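Local coordinates for UDP-N-acetylglucosamine 2-epimerase (Listeria monocytogenes, PDB 3OT5), which probably interconverts UDP-N-acetylglucosamine and UDP-N-acetylmannosamine by inverting the configuration at carbon 2 of the sugar, at residues S100-G105 with S127-L132; M31-T36 with D116-H121. One frame throughout, in Å; residues are numbered along the deposited sequence.

Contact 1: S100-G105 with S127-L132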
ATOM      1  N   SER A 100     -11.812  21.775   5.651  1.00 43.59           N
ATOM      2  CA  SER A 100     -12.571  22.826   4.992  1.00 45.70           C
ATOM      3  C   SER A 100     -11.926  23.252   3.649  1.00 45.51           C
ATOM      4  O   SER A 100     -12.624  23.396   2.643  1.00 45.54           O
ATOM      5  CB  SER A 100     -12.742  24.015   5.919  1.00 45.65           C
ATOM      6  OG  SER A 100     -11.495  24.454   6.385  1.00 55.37           O
ATOM      7  N   ARG A 101     -10.608  23.431   3.624  1.00 46.10           N
ATOM      8  CA  ARG A 101      -9.933  23.830   2.382  1.00 46.97           C
ATOM      9  C   ARG A 101     -10.110  22.829   1.247  1.00 43.91           C
ATOM     10  O   ARG A 101     -10.372  23.219   0.106  1.00 42.80           O
ATOM     11  CB  ARG A 101      -8.445  24.103   2.607  1.00 48.96           C
ATOM     12  CG  ARG A 101      -8.170  25.416   3.306  1.00 55.65           C
ATOM     13  CD  ARG A 101      -6.683  25.712   3.360  1.00 62.25           C
ATOM     14  NE  ARG A 101      -6.423  27.057   3.869  1.00 70.69           N
ATOM     15  CZ  ARG A 101      -6.261  27.371   5.153  1.00 74.83           C
ATOM     16  NH1 ARG A 101      -6.326  26.439   6.099  1.00 76.07           N
ATOM     17  NH2 ARG A 101      -6.028  28.632   5.495  1.00 77.03           N
ATOM     18  N   VAL A 102      -9.958  21.551   1.563  1.00 40.48           N
ATOM     19  CA  VAL A 102     -10.108  20.485   0.585  1.00 39.23           C
ATOM     20  C   VAL A 102     -11.564  20.335   0.118  1.00 38.98           C
ATOM     21  O   VAL A 102     -11.833  20.110  -1.079  1.00 35.48           O
ATOM     22  CB  VAL A 102      -9.632  19.121   1.165  1.00 37.42           C
ATOM     23  CG1 VAL A 102     -10.007  18.022   0.261  1.00 34.46           C
ATOM     24  CG2 VAL A 102      -8.114  19.125   1.414  1.00 38.18           C
ATOM     25  N   MET A 103     -12.493  20.450   1.069  1.00 38.02           N
ATOM     26  CA  MET A 103     -13.906  20.319   0.782  1.00 38.81           C
ATOM     27  C   MET A 103     -14.397  21.455  -0.107  1.00 39.85           C
ATOM     28  O   MET A 103     -15.121  21.224  -1.063  1.00 39.30           O
ATOM     29  CB  MET A 103     -14.694  20.308   2.082  1.00 40.16           C
ATOM     30  CG  MET A 103     -16.207  20.259   1.905  1.00 42.74           C
ATOM     31  SD  MET A 103     -17.029  20.453   3.492  1.00 51.45           S
ATOM     32  CE  MET A 103     -16.361  22.007   4.068  1.00 49.52           C
ATOM     33  N   ASN A 104     -14.014  22.679   0.221  1.00 41.15           N
ATOM     34  CA  ASN A 104     -14.418  23.837  -0.578  1.00 44.97           C
ATOM     35  C   ASN A 104     -13.731  23.822  -1.933  1.00 45.36           C
ATOM     36  O   ASN A 104     -14.334  24.191  -2.947  1.00 46.79           O
ATOM     37  CB  ASN A 104     -14.130  25.136   0.167  1.00 46.58           C
ATOM     38  CG  ASN A 104     -15.036  25.325   1.359  1.00 49.66           C
ATOM     39  OD1 ASN A 104     -16.248  25.152   1.257  1.00 54.13           O
ATOM     40  ND2 ASN A 104     -14.462  25.729   2.486  1.00 50.96           N
ATOM     41  N   GLY A 105     -12.478  23.373  -1.947  1.00 45.16           N
ATOM     42  CA  GLY A 105     -11.705  23.273  -3.181  1.00 45.52           C
ATOM     43  C   GLY A 105     -12.335  22.245  -4.100  1.00 44.25           C
ATOM     44  O   GLY A 105     -12.646  22.539  -5.243  1.00 46.09           O
ATOM     45  N   SER A 127      -9.459  12.464   1.277  1.00 37.52           N
ATOM     46  CA  SER A 127     -10.475  11.591   0.693  1.00 37.34           C
ATOM     47  C   SER A 127     -11.854  11.792   1.282  1.00 36.64           C
ATOM     48  O   SER A 127     -12.862  11.775   0.563  1.00 37.25           O
ATOM     49  CB  SER A 127     -10.078  10.136   0.850  1.00 35.95           C
ATOM     50  OG  SER A 127      -8.979   9.881   0.018  1.00 40.10           O
ATOM     51  N   PHE A 128     -11.910  11.943   2.593  1.00 36.21           N
ATOM     52  CA  PHE A 128     -13.178  12.162   3.254  1.00 35.59           C
ATOM     53  C   PHE A 128     -13.765  13.481   2.815  1.00 35.72           C
ATOM     54  O   PHE A 128     -14.936  13.551   2.454  1.00 35.98           O
ATOM     55  CB  PHE A 128     -13.013  12.141   4.762  1.00 35.72           C
ATOM     56  CG  PHE A 128     -14.082  12.898   5.493  1.00 39.88           C
ATOM     57  CD1 PHE A 128     -15.402  12.468   5.478  1.00 35.38           C
ATOM     58  CD2 PHE A 128     -13.762  14.053   6.206  1.00 39.05           C
ATOM     59  CE1 PHE A 128     -16.370  13.162   6.154  1.00 40.04           C
ATOM     60  CE2 PHE A 128     -14.734  14.740   6.893  1.00 41.88           C
ATOM     61  CZ  PHE A 128     -16.042  14.295   6.863  1.00 40.15           C
ATOM     62  N   ALA A 129     -12.937  14.515   2.829  1.00 34.79           N
ATOM     63  CA  ALA A 129     -13.381  15.860   2.466  1.00 35.58           C
ATOM     64  C   ALA A 129     -13.885  15.933   1.025  1.00 35.29           C
ATOM     65  O   ALA A 129     -14.898  16.563   0.729  1.00 33.63           O
ATOM     66  CB  ALA A 129     -12.250  16.855   2.686  1.00 34.83           C
ATOM     67  N   ALA A 130     -13.147  15.292   0.138  1.00 34.69           N
ATOM     68  CA  ALA A 130     -13.496  15.262  -1.268  1.00 34.34           C
ATOM     69  C   ALA A 130     -14.773  14.444  -1.426  1.00 33.87           C
ATOM     70  O   ALA A 130     -15.615  14.732  -2.285  1.00 36.88           O
ATOM     71  CB  ALA A 130     -12.344  14.671  -2.075  1.00 31.22           C
ATOM     72  N   GLY A 131     -14.922  13.424  -0.589  1.00 32.87           N
ATOM     73  CA  GLY A 131     -16.096  12.584  -0.621  1.00 33.30           C
ATOM     74  C   GLY A 131     -17.317  13.389  -0.264  1.00 34.39           C
ATOM     75  O   GLY A 131     -18.353  13.319  -0.930  1.00 36.92           O
ATOM     76  N   LEU A 132     -17.183  14.172   0.787  1.00 34.13           N
ATOM     77  CA  LEU A 132     -18.256  15.016   1.240  1.00 35.79           C
ATOM     78  C   LEU A 132     -18.621  16.059   0.173  1.00 36.33           C
ATOM     79  O   LEU A 132     -19.809  16.330  -0.058  1.00 38.02           O
ATOM     80  CB  LEU A 132     -17.845  15.689   2.539  1.00 36.15           C
ATOM     81  CG  LEU A 132     -18.890  16.574   3.212  1.00 38.02           C
ATOM     82  CD1 LEU A 132     -20.154  15.790   3.560  1.00 38.84           C
ATOM     83  CD2 LEU A 132     -18.267  17.170   4.441  1.00 32.70           C
TER

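Contact 2: M31-T36 with D116-H121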
ATOM      1  N   MET A  31     -13.413  11.221 -11.981  1.00 41.01           N
ATOM      2  CA  MET A  31     -12.500  12.142 -11.357  1.00 40.22           C
ATOM      3  C   MET A  31     -11.827  11.403 -10.228  1.00 39.88           C
ATOM      4  O   MET A  31     -12.480  11.017  -9.281  1.00 38.99           O
ATOM      5  CB  MET A  31     -13.255  13.356 -10.810  1.00 39.60           C
ATOM      6  CG  MET A  31     -12.373  14.330 -10.096  1.00 38.09           C
ATOM      7  SD  MET A  31     -13.253  15.774  -9.514  1.00 40.71           S
ATOM      8  CE  MET A  31     -13.774  16.491 -11.072  1.00 35.99           C
ATOM      9  N   SER A  32     -10.519  11.205 -10.343  1.00 41.19           N
ATOM     10  CA  SER A  32      -9.745  10.504  -9.327  1.00 41.49           C
ATOM     11  C   SER A  32      -8.990  11.518  -8.511  1.00 42.69           C
ATOM     12  O   SER A  32      -8.229  12.329  -9.048  1.00 43.07           O
ATOM     13  CB  SER A  32      -8.788   9.511  -9.972  1.00 40.92           C
ATOM     14  OG  SER A  32      -9.535   8.532 -10.678  1.00 42.77           O
ATOM     15  N   ILE A  33      -9.215  11.484  -7.208  1.00 43.76           N
ATOM     16  CA  ILE A  33      -8.581  12.421  -6.323  1.00 47.00           C
ATOM     17  C   ILE A  33      -7.525  11.763  -5.463  1.00 48.67           C
ATOM     18  O   ILE A  33      -7.781  10.738  -4.827  1.00 49.21           O
ATOM     19  CB  ILE A  33      -9.611  13.036  -5.360  1.00 47.80           C
ATOM     20  CG1 ILE A  33     -10.771  13.654  -6.134  1.00 48.91           C
ATOM     21  CG2 ILE A  33      -8.950  14.082  -4.470  1.00 50.95           C
ATOM     22  CD1 ILE A  33     -11.835  14.230  -5.250  1.00 53.16           C
ATOM     23  N   PHE A  34      -6.327  12.324  -5.471  1.00 50.57           N
ATOM     24  CA  PHE A  34      -5.279  11.838  -4.576  1.00 52.79           C
ATOM     25  C   PHE A  34      -4.464  12.998  -4.009  1.00 52.45           C
ATOM     26  O   PHE A  34      -4.181  13.984  -4.694  1.00 52.97           O
ATOM     27  CB  PHE A  34      -4.445  10.667  -5.137  1.00 54.46           C
ATOM     28  CG  PHE A  34      -4.065  10.783  -6.583  1.00 56.05           C
ATOM     29  CD1 PHE A  34      -2.881  11.365  -6.960  1.00 60.58           C
ATOM     30  CD2 PHE A  34      -4.871  10.216  -7.559  1.00 58.99           C
ATOM     31  CE1 PHE A  34      -2.521  11.420  -8.285  1.00 62.01           C
ATOM     32  CE2 PHE A  34      -4.525  10.264  -8.876  1.00 60.62           C
ATOM     33  CZ  PHE A  34      -3.344  10.871  -9.247  1.00 64.58           C
ATOM     34  N   GLY A  35      -4.138  12.877  -2.730  1.00 52.13           N
ATOM     35  CA  GLY A  35      -3.425  13.920  -2.016  1.00 54.28           C
ATOM     36  C   GLY A  35      -2.124  13.578  -1.334  1.00 55.17           C
ATOM     37  O   GLY A  35      -1.557  14.439  -0.684  1.00 59.58           O
ATOM     38  N   THR A  36      -1.659  12.334  -1.438  1.00 53.73           N
ATOM     39  CA  THR A  36      -0.380  11.943  -0.838  1.00 54.90           C
ATOM     40  C   THR A  36       0.352  11.025  -1.806  1.00 55.02           C
ATOM     41  O   THR A  36      -0.247  10.524  -2.756  1.00 52.95           O
ATOM     42  CB  THR A  36      -0.533  11.239   0.533  1.00 55.23           C
ATOM     43  OG1 THR A  36      -1.247  10.013   0.374  1.00 55.33           O
ATOM     44  CG2 THR A  36      -1.258  12.128   1.530  1.00 54.90           C
ATOM     45  N   ASP A 116     -19.140  12.231 -13.602  1.00 43.49           N
ATOM     46  CA  ASP A 116     -20.168  11.259 -13.298  1.00 42.99           C
ATOM     47  C   ASP A 116     -19.840  10.543 -12.003  1.00 41.08           C
ATOM     48  O   ASP A 116     -20.724  10.094 -11.287  1.00 40.89           O
ATOM     49  CB  ASP A 116     -20.244  10.261 -14.422  1.00 43.60           C
ATOM     50  CG  ASP A 116     -20.654  10.904 -15.704  1.00 45.97           C
ATOM     51  OD1 ASP A 116     -21.517  11.800 -15.649  1.00 54.02           O
ATOM     52  OD2 ASP A 116     -20.131  10.524 -16.758  1.00 45.85           O
ATOM     53  N   ILE A 117     -18.557  10.436 -11.692  1.00 40.04           N
ATOM     54  CA  ILE A 117     -18.169   9.746 -10.489  1.00 37.48           C
ATOM     55  C   ILE A 117     -16.841  10.239 -10.022  1.00 36.14           C
ATOM     56  O   ILE A 117     -15.956  10.544 -10.815  1.00 37.31           O
ATOM     57  CB  ILE A 117     -18.137   8.221 -10.703  1.00 37.36           C
ATOM     58  CG1 ILE A 117     -17.799   7.487  -9.399  1.00 37.03           C
ATOM     59  CG2 ILE A 117     -17.131   7.841 -11.796  1.00 40.43           C
ATOM     60  CD1 ILE A 117     -17.878   5.982  -9.533  1.00 38.09           C
ATOM     61  N   VAL A 118     -16.716  10.329  -8.711  1.00 35.58           N
ATOM     62  CA  VAL A 118     -15.496  10.771  -8.095  1.00 34.62           C
ATOM     63  C   VAL A 118     -14.965   9.606  -7.295  1.00 34.57           C
ATOM     64  O   VAL A 118     -15.734   8.939  -6.580  1.00 35.22           O
ATOM     65  CB  VAL A 118     -15.731  11.955  -7.172  1.00 32.92           C
ATOM     66  CG1 VAL A 118     -14.397  12.408  -6.545  1.00 33.91           C
ATOM     67  CG2 VAL A 118     -16.357  13.091  -7.948  1.00 34.17           C
ATOM     68  N   LEU A 119     -13.663   9.347  -7.428  1.00 34.19           N
ATOM     69  CA  LEU A 119     -13.040   8.254  -6.701  1.00 34.14           C
ATOM     70  C   LEU A 119     -12.076   8.811  -5.690  1.00 34.16           C
ATOM     71  O   LEU A 119     -11.168   9.585  -6.033  1.00 33.97           O
ATOM     72  CB  LEU A 119     -12.305   7.286  -7.627  1.00 35.22           C
ATOM     73  CG  LEU A 119     -13.148   6.649  -8.723  1.00 36.17           C
ATOM     74  CD1 LEU A 119     -12.264   5.801  -9.637  1.00 36.64           C
ATOM     75  CD2 LEU A 119     -14.291   5.838  -8.116  1.00 37.51           C
ATOM     76  N   VAL A 120     -12.307   8.437  -4.433  1.00 34.01           N
ATOM     77  CA  VAL A 120     -11.457   8.846  -3.330  1.00 34.03           C
ATOM     78  C   VAL A 120     -10.854   7.557  -2.804  1.00 37.05           C
ATOM     79  O   VAL A 120     -11.428   6.446  -2.957  1.00 36.05           O
ATOM     80  CB  VAL A 120     -12.229   9.625  -2.249  1.00 34.79           C
ATOM     81  CG1 VAL A 120     -12.872  10.938  -2.870  1.00 31.10           C
ATOM     82  CG2 VAL A 120     -13.286   8.762  -1.630  1.00 30.67           C
ATOM     83  N   HIS A 121      -9.692   7.684  -2.193  1.00 38.10           N
ATOM     84  CA  HIS A 121      -9.006   6.527  -1.707  1.00 38.88           C
ATOM     85  C   HIS A 121      -8.801   6.470  -0.207  1.00 39.10           C
ATOM     86  O   HIS A 121      -8.482   7.469   0.450  1.00 36.30           O
ATOM     87  CB  HIS A 121      -7.620   6.455  -2.346  1.00 40.72           C
ATOM     88  CG  HIS A 121      -6.837   5.255  -1.925  1.00 41.22           C
ATOM     89  ND1 HIS A 121      -6.243   5.155  -0.684  1.00 44.00           N
ATOM     90  CD2 HIS A 121      -6.567   4.093  -2.567  1.00 42.84           C
ATOM     91  CE1 HIS A 121      -5.645   3.979  -0.579  1.00 42.31           C
ATOM     92  NE2 HIS A 121      -5.820   3.321  -1.711  1.00 38.34           N
TER

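Contact 1: S100-G105 with S127-L132
Val102 sets one branch of its fork, CG1, against the methyl of Ala129, 3.5 Å from CG1 to Ala129 CB, and this is the tight end of the seam between helices 95-113 and 125-136. The valine bond from CA to CB points at the other helix, and CG1 lies anti to the backbone N (chi1 170°), which carries that methyl across the interface and on to 4.2 Å from the backbone N of Ala130. Consistent with the small side chain of Ala129, the axes of the segments 100-105 and 127-132 approach to 7.9 Å, crossing at -37° with both running in broadly the same direction; the nearest backbone pair is Met103 CA to Ala129 CA at 4.8 Å. Here Met103 CA comes within 3.9 Å of Ala129 O, from the side of the C=O bond, while the two CB atoms stand 4.3 Å apart.

Farther from the sheet the contact thins. Met103 leaves its helix extended, bends at chi3 (56°) and turns its end away, and a single touch remains, from SD to Leu132 CD2 at 3.6 Å, the two side chains meeting at a slant. Both residues are partly exposed, whereas Val102, Ala129 and Ala130 are buried. Ala130 touches Ile106 of helix 95-113 and Val120 of strand 117-121; Val102 also touches Ile88 in a loop. These are two neighbouring helices on one face of the parallel sheet of a Rossmann-like domain.

No hydrogen bond joins the two segments, and the side chains that meet are apolar throughout. The close pairing of Val102 with Ala129 therefore implies cohesion from shape and exclusion of water, with no directional bond to fix the helices' relative position.

Contact 2: M31-T36 with D116-H121
Ile33 holds CG1 anti to its carbonyl carbon (chi1 -55°) and runs on extended to CD1, while Val118 turns CG1 anti to its own backbone N (chi1 -179°); the two branches converge on the same face of the sheet. They belong to neighbouring parallel strands, 28-34 and 117-121, at the centre of the sheet of a Rossmann-like domain, where strand order 3-2-1-4 places the first strand beside the fourth.

The pairing is regular over a short distance. Three backbone bonds alternate along it: Met31 N to Ile117 O at 2.9 Å, Leu119 N to Met31 O at 2.8 Å and Ile33 N to Leu119 O at 3.0 Å, each with an N-H...O angle of at least 167°. Met31 thus uses both its N-H and its carbonyl on this neighbour, whereas Ser32 turns its own backbone to Thr60 and Val62 of strand 57-63. Past Ile33 the strands diverge: Ile33 O stands 4.5 Å from His121 N.

The sheet's two faces differ. On that of Ser32 and Leu119 the serine OG merely rests 4.0 Å from Leu119 CD1. The opposite face carries Met31, Ile33, Val118 and Val120 beneath helices 95-113 and 125-136; there Ile33 lies alongside Val120, and its CD1 presses to 3.4 Å from Val118 CG1, closer than usual for two methyls.

Contact 2 supplies the sheet floor on which the helix pair of contact 1 rests, their centres 11 Å apart. Val120 joins them: its CG1 lies 3.9 Å from Ala130 CB and 3.5 Å from Ser127 O. A polar tie sits nearby, where Ser127 OG lies 2.5 Å from His121 O, a probable hydrogen bond whose shortness makes its exact geometry doubtful; the same hydroxyl is also hydrogen-bonded with Glu39 OE2 and Thr124 OG1. In sequence, helix 95-113, strand 117-121 and helix 125-136 are consecutive, so one helix leads into the strand and the next leaves it. Glu39 also receives the N-H of Gly35, linking the loop after strand 28-34 to the start of helix 125-136.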